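Local coordinates for protein PA1221 (Pseudomonas aeruginosa, PDB 4DG8) that belongs to the ANL superfamily of AMP-binding enzymes, also carries a phosphopantetheine attachment region, and is seen here with adenosine monophosphate bound, at residues T175-C184 / A371-R380; A202-S211 / L248-L259. All coordinates share one frame; numbering follows the deposited sequence.

Contact 1: T175-C184 / A371-R380; sequences TTGRPKAIAC and AQGYRNDAAR
Lys180 and Arg380 converge on one oxygen of Asp377 from opposite faces of its carboxylate plane. Lys180 NZ meets Asp377 OD2 on the anti side at 2.8 Å, while Arg380 NE, with that oxygen close to the guanidinium plane, reaches OD2 at 2.9 Å. A bend in the lysine chain at chi2 (-55°) carries its far half across Arg380 at about a right angle. Lys180 NZ and Arg380 NE, of two like-charged groups, lie 4.1 Å apart, a closeness that the shared carboxylate probably offsets. Asp377 is also the N-cap of helix 378-384, its OD1 accepting from Arg380 N. The outer guanidinium nitrogens extend to the methyl groups of Thr175 and Thr176, in the threonine- and glycine-rich loop that is a signature of AMP-binding enzymes. That loop leads into strand 180-185, on which the short, weakly bonded strand 373-374 lies antiparallel, outermost in a seven-stranded mixed sheet. Asn376 grips the strand's entry twice: OD1 takes Ala181 N at 2.9 Å, and ND2 gives a bond to Pro179 O while also binding Gln122. Further along, Ala183 is held through its backbone, its N donating to Gly373 O at 3.0 Å and its O accepting from Gln372 N. Ala183 CB comes 4.1 Å from Gln372 OE1, which takes an in-plane bond from Arg375 NH1. Ile182 and Tyr374 form a non-hydrogen-bonded pair, CG1 of Ile182 lying 3.6 Å from CE1 of Tyr374, and the tyrosine hydroxyl is bonded to Glu313.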
loop_
_atom_site.group_PDB
_atom_site.type_symbol
_atom_site.label_atom_id
_atom_site.label_comp_id
_atom_site.label_asym_id
_atom_site.label_seq_id
_atom_site.Cartn_x
_atom_site.Cartn_y
_atom_site.Cartn_z
ATOM N N THR A 175 -9.741 9.860 4.306
ATOM C CA THR A 175 -10.208 11.127 4.885
ATOM C C THR A 175 -11.130 11.966 3.969
ATOM O O THR A 175 -10.785 12.326 2.833
ATOM C CB THR A 175 -9.022 11.974 5.427
ATOM O OG1 THR A 175 -8.231 11.174 6.327
ATOM C CG2 THR A 175 -9.540 13.210 6.158
ATOM N N THR A 176 -12.280 12.313 4.541
ATOM C CA THR A 176 -13.468 12.818 3.865
ATOM C C THR A 176 -13.919 11.924 2.708
ATOM O O THR A 176 -13.504 10.757 2.603
ATOM C CB THR A 176 -13.228 14.239 3.276
ATOM O OG1 THR A 176 -12.477 14.141 2.056
ATOM C CG2 THR A 176 -12.486 15.131 4.264
ATOM N N GLY A 177 -14.635 12.536 1.762
ATOM C CA GLY A 177 -15.285 11.812 0.684
ATOM C C GLY A 177 -14.595 12.009 -0.654
ATOM O O GLY A 177 -14.980 11.400 -1.655
ATOM N N ARG A 178 -13.573 12.861 -0.674
ATOM C CA ARG A 178 -12.786 13.075 -1.879
ATOM C C ARG A 178 -11.414 12.425 -1.797
ATOM O O ARG A 178 -10.656 12.641 -0.840
ATOM C CB ARG A 178 -12.669 14.560 -2.196
ATOM C CG ARG A 178 -13.979 15.153 -2.647
ATOM C CD ARG A 178 -13.860 16.641 -2.859
ATOM N NE ARG A 178 -15.142 17.215 -3.253
ATOM C CZ ARG A 178 -15.500 17.433 -4.514
ATOM N NH1 ARG A 178 -14.662 17.132 -5.500
ATOM N NH2 ARG A 178 -16.690 17.958 -4.789
ATOM N N PRO A 179 -11.094 11.605 -2.802
ATOM C CA PRO A 179 -9.811 10.892 -2.832
ATOM C C PRO A 179 -8.627 11.864 -2.791
ATOM O O PRO A 179 -8.588 12.846 -3.535
ATOM C CB PRO A 179 -9.858 10.133 -4.169
ATOM C CG PRO A 179 -10.900 10.862 -4.996
ATOM C CD PRO A 179 -11.906 11.370 -4.007
ATOM N N LYS A 180 -7.673 11.592 -1.913
ATOM C CA LYS A 180 -6.504 12.449 -1.773
ATOM C C LYS A 180 -5.259 11.765 -2.347
ATOM O O LYS A 180 -4.962 10.612 -2.027
ATOM C CB LYS A 180 -6.305 12.830 -0.304
ATOM C CG LYS A 180 -7.523 13.516 0.309
ATOM C CD LYS A 180 -7.955 14.748 -0.506
ATOM C CE LYS A 180 -9.162 15.442 0.118
ATOM N NZ LYS A 180 -9.536 16.743 -0.541
ATOM N N ALA A 181 -4.536 12.480 -3.202
ATOM C CA ALA A 181 -3.368 11.899 -3.858
ATOM C C ALA A 181 -2.099 12.096 -3.038
ATOM O O ALA A 181 -1.670 13.223 -2.827
ATOM C CB ALA A 181 -3.199 12.498 -5.227
ATOM N N ILE A 182 -1.500 10.990 -2.596
ATOM C CA ILE A 182 -0.255 11.042 -1.833
ATOM C C ILE A 182 0.957 10.875 -2.739
ATOM O O ILE A 182 1.125 9.837 -3.362
ATOM C CB ILE A 182 -0.240 9.973 -0.717
ATOM C CG1 ILE A 182 -1.335 10.275 0.310
ATOM C CG2 ILE A 182 1.150 9.876 -0.057
ATOM C CD1 ILE A 182 -1.664 9.088 1.256
ATOM N N ALA A 183 1.796 11.905 -2.835
ATOM C CA ALA A 183 2.971 11.793 -3.710
ATOM C C ALA A 183 4.167 11.354 -2.905
ATOM O O ALA A 183 4.621 12.054 -2.000
ATOM C CB ALA A 183 3.258 13.094 -4.467
ATOM N N CYS A 184 4.656 10.169 -3.237
ATOM C CA CYS A 184 5.785 9.566 -2.558
ATOM C C CYS A 184 7.042 9.716 -3.416
ATOM O O CYS A 184 6.985 9.774 -4.627
ATOM C CB CYS A 184 5.512 8.104 -2.221
ATOM S SG CYS A 184 4.248 7.956 -0.883
ATOM N N ALA A 371 5.924 11.760 2.610
ATOM C CA ALA A 371 5.511 12.076 1.253
ATOM C C ALA A 371 5.703 13.573 1.034
ATOM O O ALA A 371 5.802 14.347 1.994
ATOM C CB ALA A 371 4.052 11.668 1.015
ATOM N N GLN A 372 5.814 13.975 -0.226
ATOM C CA GLN A 372 5.857 15.393 -0.551
ATOM C C GLN A 372 4.582 16.056 -0.032
ATOM O O GLN A 372 4.608 17.201 0.443
ATOM C CB GLN A 372 5.997 15.582 -2.062
ATOM C CG GLN A 372 5.956 17.036 -2.515
ATOM C CD GLN A 372 5.734 17.174 -4.008
ATOM O OE1 GLN A 372 4.622 16.967 -4.509
ATOM N NE2 GLN A 372 6.795 17.525 -4.734
ATOM N N GLY A 373 3.464 15.330 -0.111
ATOM C CA GLY A 373 2.203 15.839 0.404
ATOM C C GLY A 373 1.018 15.304 -0.374
ATOM O O GLY A 373 1.150 14.323 -1.107
ATOM N N TYR A 374 -0.136 15.945 -0.235
ATOM C CA TYR A 374 -1.293 15.526 -1.014
ATOM C C TYR A 374 -1.259 16.330 -2.280
ATOM O O TYR A 374 -1.482 17.535 -2.264
ATOM C CB TYR A 374 -2.590 15.783 -0.261
ATOM C CG TYR A 374 -2.648 15.018 1.029
ATOM C CD1 TYR A 374 -2.799 13.629 1.031
ATOM C CD2 TYR A 374 -2.535 15.672 2.244
ATOM C CE1 TYR A 374 -2.831 12.915 2.213
ATOM C CE2 TYR A 374 -2.573 14.966 3.435
ATOM C CZ TYR A 374 -2.717 13.590 3.411
ATOM O OH TYR A 374 -2.760 12.894 4.594
ATOM N N ARG A 375 -0.981 15.644 -3.381
ATOM C CA ARG A 375 -0.667 16.307 -4.634
ATOM C C ARG A 375 -1.819 17.216 -5.042
ATOM O O ARG A 375 -1.620 18.291 -5.616
ATOM C CB ARG A 375 -0.393 15.253 -5.712
ATOM C CG ARG A 375 0.143 15.813 -7.012
ATOM C CD ARG A 375 1.620 16.229 -6.888
ATOM N NE ARG A 375 2.104 16.563 -8.219
ATOM C CZ ARG A 375 3.307 17.048 -8.512
ATOM N NH1 ARG A 375 4.214 17.260 -7.558
ATOM N NH2 ARG A 375 3.602 17.302 -9.784
ATOM N N ASN A 376 -3.029 16.769 -4.725
ATOM C CA ASN A 376 -4.246 17.490 -5.063
ATOM C C ASN A 376 -4.919 18.309 -3.949
ATOM O O ASN A 376 -6.020 18.834 -4.162
ATOM C CB ASN A 376 -5.258 16.530 -5.695
ATOM C CG ASN A 376 -5.823 15.557 -4.698
ATOM O OD1 ASN A 376 -5.184 15.252 -3.684
ATOM N ND2 ASN A 376 -7.046 15.079 -4.958
ATOM N N ASP A 377 -4.335 18.354 -2.752
ATOM C CA ASP A 377 -4.914 19.196 -1.690
ATOM C C ASP A 377 -3.830 19.956 -0.915
ATOM O O ASP A 377 -3.224 19.408 0.019
ATOM C CB ASP A 377 -5.675 18.277 -0.727
ATOM C CG ASP A 377 -6.623 19.026 0.210
ATOM O OD1 ASP A 377 -6.391 20.216 0.511
ATOM O OD2 ASP A 377 -7.608 18.393 0.649
ATOM N N ALA A 378 -3.685 21.244 -1.201
ATOM C CA ALA A 378 -2.601 22.028 -0.619
ATOM C C ALA A 378 -2.902 22.321 0.849
ATOM O O ALA A 378 -2.027 22.208 1.709
ATOM C CB ALA A 378 -2.409 23.342 -1.395
ATOM N N ALA A 379 -4.146 22.715 1.119
ATOM C CA ALA A 379 -4.573 23.032 2.478
ATOM C C ALA A 379 -4.351 21.842 3.391
ATOM O O ALA A 379 -3.826 21.972 4.497
ATOM C CB ALA A 379 -6.035 23.436 2.497
ATOM N N ARG A 380 -4.750 20.673 2.913
ATOM C CA ARG A 380 -4.575 19.457 3.681
ATOM C C ARG A 380 -3.106 19.117 3.865
ATOM O O ARG A 380 -2.729 18.550 4.885
ATOM C CB ARG A 380 -5.308 18.299 3.025
ATOM C CG ARG A 380 -5.285 17.020 3.835
ATOM C CD ARG A 380 -6.256 16.005 3.251
ATOM N NE ARG A 380 -7.555 16.627 2.999
ATOM C CZ ARG A 380 -8.565 16.631 3.864
ATOM N NH1 ARG A 380 -8.431 16.033 5.041
ATOM N NH2 ARG A 380 -9.709 17.225 3.547
#

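Contact 2: A202-S211 / L248-L259; sequences APQMRFLVNS and LIGERGADSAWL. With BU3 ((R,R)-2,3-butanediol), chain D.
Strands 206-209 and 256-259 run in roughly the same direction, with 31° between them and a closest axis approach of 4.7 Å, yet a single backbone bridge, Phe207 with Ser256, joins them. Each is an outermost strand of its own sheet in the alpha/beta core of this ANL-superfamily protein, 206-209 of a four-stranded and 256-260 of a five-stranded one, so the bridge links two sheet edges. Leu208 N donates to Ser256 O at 2.9 Å, and Arg206 O accepts from both Asp255 N and Ser256 N. Beyond this point the strands diverge, and a water spans the gap from Leu208 O to Trp258 N.

Arg206 reaches the backbone of Arg252 and Gly253, past helix 242-250. A bend at chi3 (66°) brings the guanidinium edge up to two carbonyls: NH2 donates to Arg252 O at 2.7 Å, and NE makes a weak bond to Gly253 O. Its NH1 forms a salt bridge with Glu44. Asp255 uses its carboxylate differently, turned perpendicular to that guanidinium; OD1 accepts from Arg206 N at 2.8 Å and, from the other face, from Ser256 OG, while OD2 accepts from a water that in turn accepts from Gln204 N.

The CB of Ser256 sits over the centre of the Phe207 ring, 3.6 Å from the centroid and 2° off the normal, a clear CH-pi contact. Leu208 sends CD1 to Leu248 CD1 at 3.6 Å and lays CB against Ala257. Farther along the widened gap, Ser211 OG, also bonded to Glu221, accepts from O6 of a (R,R)-2,3-butanediol molecule, and Trp258 NE1 donates at its ring edge to that same O6 at 2.9 Å.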
loop_
_atom_site.group_PDB
_atom_site.type_symbol
_atom_site.label_atom_id
_atom_site.label_comp_id
_atom_site.label_asym_id
_atom_site.label_seq_id
_atom_site.Cartn_x
_atom_site.Cartn_y
_atom_site.Cartn_z
ATOM N N ALA A 202 16.890 -13.154 3.954
ATOM C CA ALA A 202 16.828 -13.896 2.699
ATOM C C ALA A 202 17.844 -13.343 1.695
ATOM O O ALA A 202 17.549 -12.392 0.972
ATOM C CB ALA A 202 15.390 -13.874 2.120
ATOM N N PRO A 203 19.064 -13.913 1.675
ATOM C CA PRO A 203 20.122 -13.379 0.808
ATOM C C PRO A 203 19.656 -13.170 -0.638
ATOM O O PRO A 203 20.076 -12.203 -1.283
ATOM C CB PRO A 203 21.212 -14.463 0.878
ATOM C CG PRO A 203 21.046 -15.071 2.237
ATOM C CD PRO A 203 19.528 -15.057 2.482
ATOM N N GLN A 204 18.792 -14.054 -1.134
ATOM C CA GLN A 204 18.349 -13.991 -2.534
ATOM C C GLN A 204 17.206 -13.014 -2.768
ATOM O O GLN A 204 16.861 -12.721 -3.925
ATOM C CB GLN A 204 17.940 -15.372 -3.072
ATOM C CG GLN A 204 19.082 -16.360 -3.243
ATOM C CD GLN A 204 18.787 -17.372 -4.335
ATOM O OE1 GLN A 204 18.073 -18.360 -4.116
ATOM N NE2 GLN A 204 19.319 -17.117 -5.534
ATOM N N MET A 205 16.603 -12.540 -1.683
ATOM C CA MET A 205 15.581 -11.503 -1.766
ATOM C C MET A 205 14.554 -11.821 -2.849
ATOM O O MET A 205 14.301 -10.990 -3.729
ATOM C CB MET A 205 16.214 -10.125 -2.001
ATOM C CG MET A 205 17.086 -9.654 -0.826
ATOM S SD MET A 205 16.075 -9.476 0.646
ATOM C CE MET A 205 15.540 -7.764 0.492
ATOM N N ARG A 206 13.947 -13.011 -2.795
ATOM C CA ARG A 206 12.981 -13.326 -3.834
ATOM C C ARG A 206 11.587 -13.045 -3.296
ATOM O O ARG A 206 10.964 -13.874 -2.624
ATOM C CB ARG A 206 13.132 -14.783 -4.270
ATOM C CG ARG A 206 14.509 -15.095 -4.887
ATOM C CD ARG A 206 14.660 -16.564 -5.255
ATOM N NE ARG A 206 13.753 -16.961 -6.332
ATOM C CZ ARG A 206 14.018 -16.855 -7.632
ATOM N NH1 ARG A 206 15.162 -16.333 -8.053
ATOM N NH2 ARG A 206 13.124 -17.254 -8.521
ATOM N N PHE A 207 11.066 -11.889 -3.699
ATOM C CA PHE A 207 9.837 -11.361 -3.128
ATOM C C PHE A 207 8.635 -11.801 -3.919
ATOM O O PHE A 207 8.618 -11.692 -5.140
ATOM C CB PHE A 207 9.862 -9.830 -3.072
ATOM C CG PHE A 207 10.317 -9.296 -1.772
ATOM C CD1 PHE A 207 11.668 -9.070 -1.536
ATOM C CD2 PHE A 207 9.408 -9.055 -0.757
ATOM C CE1 PHE A 207 12.094 -8.597 -0.316
ATOM C CE2 PHE A 207 9.835 -8.572 0.471
ATOM C CZ PHE A 207 11.166 -8.340 0.689
ATOM N N LEU A 208 7.639 -12.315 -3.209
ATOM C CA LEU A 208 6.337 -12.518 -3.781
ATOM C C LEU A 208 5.797 -11.142 -4.163
ATOM O O LEU A 208 5.748 -10.237 -3.335
ATOM C CB LEU A 208 5.421 -13.164 -2.746
ATOM C CG LEU A 208 3.956 -13.239 -3.170
ATOM C CD1 LEU A 208 3.829 -14.138 -4.377
ATOM C CD2 LEU A 208 3.086 -13.750 -2.034
ATOM N N VAL A 209 5.430 -10.982 -5.425
ATOM C CA VAL A 209 4.754 -9.777 -5.873
ATOM C C VAL A 209 3.292 -10.114 -6.100
ATOM O O VAL A 209 2.936 -10.826 -7.040
ATOM C CB VAL A 209 5.371 -9.210 -7.160
ATOM C CG1 VAL A 209 4.496 -8.049 -7.727
ATOM C CG2 VAL A 209 6.795 -8.769 -6.907
ATOM N N ASN A 210 2.469 -9.594 -5.199
ATOM C CA ASN A 210 1.067 -9.940 -5.063
ATOM C C ASN A 210 0.127 -8.710 -4.911
ATOM O O ASN A 210 -0.930 -8.632 -5.536
ATOM C CB ASN A 210 0.887 -10.992 -3.957
ATOM C CG ASN A 210 -0.570 -11.333 -3.718
ATOM O OD1 ASN A 210 -1.248 -11.869 -4.596
ATOM N ND2 ASN A 210 -1.060 -11.008 -2.527
ATOM N N SER A 211 0.452 -7.840 -3.960
ATOM C CA SER A 211 -0.285 -6.597 -3.716
ATOM C C SER A 211 -0.399 -5.712 -4.952
ATOM O O SER A 211 0.602 -5.373 -5.556
ATOM C CB SER A 211 0.382 -5.802 -2.586
ATOM O OG SER A 211 0.564 -6.608 -1.441
ATOM N N LEU A 248 3.960 -20.833 -5.744
ATOM C CA LEU A 248 4.861 -19.709 -5.940
ATOM C C LEU A 248 6.168 -19.898 -5.164
ATOM O O LEU A 248 7.229 -19.506 -5.637
ATOM C CB LEU A 248 4.165 -18.395 -5.574
ATOM C CG LEU A 248 3.074 -17.981 -6.578
ATOM C CD1 LEU A 248 2.202 -16.829 -6.073
ATOM C CD2 LEU A 248 3.702 -17.676 -7.946
ATOM N N ILE A 249 6.086 -20.497 -3.977
ATOM C CA ILE A 249 7.291 -20.833 -3.226
ATOM C C ILE A 249 8.013 -22.036 -3.851
ATOM O O ILE A 249 9.196 -21.975 -4.159
ATOM C CB ILE A 249 6.964 -21.142 -1.753
ATOM C CG1 ILE A 249 6.430 -19.887 -1.056
ATOM C CG2 ILE A 249 8.186 -21.737 -1.048
ATOM C CD1 ILE A 249 5.792 -20.150 0.304
ATOM N N GLY A 250 7.277 -23.118 -4.068
ATOM C CA GLY A 250 7.872 -24.366 -4.517
ATOM C C GLY A 250 8.332 -24.364 -5.966
ATOM O O GLY A 250 9.409 -24.870 -6.277
ATOM N N GLU A 251 7.510 -23.826 -6.861
ATOM C CA GLU A 251 7.877 -23.789 -8.277
ATOM C C GLU A 251 8.761 -22.612 -8.645
ATOM O O GLU A 251 9.607 -22.712 -9.529
ATOM C CB GLU A 251 6.635 -23.813 -9.167
ATOM C CG GLU A 251 5.834 -25.087 -9.005
ATOM C CD GLU A 251 4.522 -25.056 -9.757
ATOM O OE1 GLU A 251 4.387 -24.230 -10.690
ATOM O OE2 GLU A 251 3.630 -25.862 -9.408
ATOM N N ARG A 252 8.500 -21.469 -8.035
ATOM C CA ARG A 252 9.268 -20.267 -8.362
ATOM C C ARG A 252 10.323 -19.758 -7.383
ATOM O O ARG A 252 11.023 -18.798 -7.686
ATOM C CB ARG A 252 8.330 -19.175 -8.834
ATOM C CG ARG A 252 7.507 -19.704 -9.974
ATOM C CD ARG A 252 6.556 -18.697 -10.442
ATOM N NE ARG A 252 5.637 -19.250 -11.416
ATOM C CZ ARG A 252 4.696 -18.520 -12.000
ATOM N NH1 ARG A 252 4.595 -17.239 -11.695
ATOM N NH2 ARG A 252 3.868 -19.065 -12.874
ATOM N N GLY A 253 10.448 -20.404 -6.230
ATOM C CA GLY A 253 11.449 -20.000 -5.260
ATOM C C GLY A 253 11.253 -18.691 -4.495
ATOM O O GLY A 253 12.225 -18.130 -3.983
ATOM N N ALA A 254 10.023 -18.206 -4.369
ATOM C CA ALA A 254 9.807 -17.061 -3.488
ATOM C C ALA A 254 10.214 -17.430 -2.061
ATOM O O ALA A 254 9.817 -18.482 -1.552
ATOM C CB ALA A 254 8.359 -16.599 -3.529
ATOM N N ASP A 255 11.111 -16.635 -1.488
ATOM C CA ASP A 255 11.508 -16.732 -0.076
ATOM C C ASP A 255 11.083 -15.576 0.860
ATOM O O ASP A 255 11.356 -15.623 2.044
ATOM C CB ASP A 255 13.016 -16.994 0.034
ATOM C CG ASP A 255 13.856 -15.887 -0.609
ATOM O OD1 ASP A 255 13.392 -14.721 -0.649
ATOM O OD2 ASP A 255 14.986 -16.187 -1.063
ATOM N N SER A 256 10.466 -14.528 0.318
ATOM C CA SER A 256 10.137 -13.339 1.095
ATOM C C SER A 256 8.736 -12.902 0.704
ATOM O O SER A 256 8.385 -12.923 -0.475
ATOM C CB SER A 256 11.110 -12.178 0.785
ATOM O OG SER A 256 12.469 -12.539 1.007
ATOM N N ALA A 257 7.921 -12.521 1.676
ATOM C CA ALA A 257 6.574 -12.111 1.309
ATOM C C ALA A 257 5.952 -11.124 2.270
ATOM O O ALA A 257 6.238 -11.131 3.461
ATOM C CB ALA A 257 5.658 -13.338 1.118
ATOM N N TRP A 258 5.103 -10.271 1.719
ATOM C CA TRP A 258 4.175 -9.479 2.499
ATOM C C TRP A 258 2.798 -10.133 2.385
ATOM O O TRP A 258 2.369 -10.520 1.298
ATOM C CB TRP A 258 4.102 -8.043 1.962
ATOM C CG TRP A 258 2.853 -7.313 2.430
ATOM C CD1 TRP A 258 1.663 -7.207 1.761
ATOM C CD2 TRP A 258 2.666 -6.644 3.690
ATOM N NE1 TRP A 258 0.766 -6.497 2.516
ATOM C CE2 TRP A 258 1.350 -6.144 3.706
ATOM C CE3 TRP A 258 3.485 -6.428 4.812
ATOM C CZ2 TRP A 258 0.832 -5.407 4.791
ATOM C CZ3 TRP A 258 2.963 -5.707 5.899
ATOM C CH2 TRP A 258 1.656 -5.202 5.870
ATOM N N LEU A 259 2.131 -10.284 3.519
ATOM C CA LEU A 259 0.752 -10.745 3.559
ATOM C C LEU A 259 0.027 -9.885 4.568
ATOM O O LEU A 259 0.381 -9.871 5.763
ATOM C CB LEU A 259 0.672 -12.193 4.024
ATOM C CG LEU A 259 1.417 -13.218 3.173
ATOM C CD1 LEU A 259 1.376 -14.557 3.889
ATOM C CD2 LEU A 259 0.798 -13.319 1.776
HETATM O O6 BU3 D . -1.368 -6.085 0.562
HETATM C C3 BU3 D . -2.298 -5.087 0.400
HETATM C C4 BU3 D . -2.492 -4.359 1.696
HETATM C C2 BU3 D . -3.631 -5.646 -0.065
HETATM O O5 BU3 D . -4.211 -6.361 0.996
HETATM C C1 BU3 D . -3.428 -6.497 -1.255
HETATM O O HOH W 1 17.263 -16.205 0.089
HETATM O O HOH W 2 4.431 -10.515 -1.016
HETATM O O HOH W 3 0.750 -9.635 -0.928
#

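The two contacts lie on opposite sides of the chain's centre, their centres about 32 Å apart, with 202-211/248-259 nested along the chain inside the loop closed by 175-184/371-380. They share no strand or helix. Contact 1 is only partly buried and adds a short, weakly bonded antiparallel strand to one sheet edge; its ionic group is a shared carboxylate between two cations beside a helix start. Contact 2 is buried and links edges of two sheets in a roughly parallel sense, with an arginine divided between two backbone carbonyls and a salt bridge to Glu44, a CH-pi contact, leucine packing and bridging waters. The Ile182 and Trp258 side chains each lie about 6 Å from bound AMP.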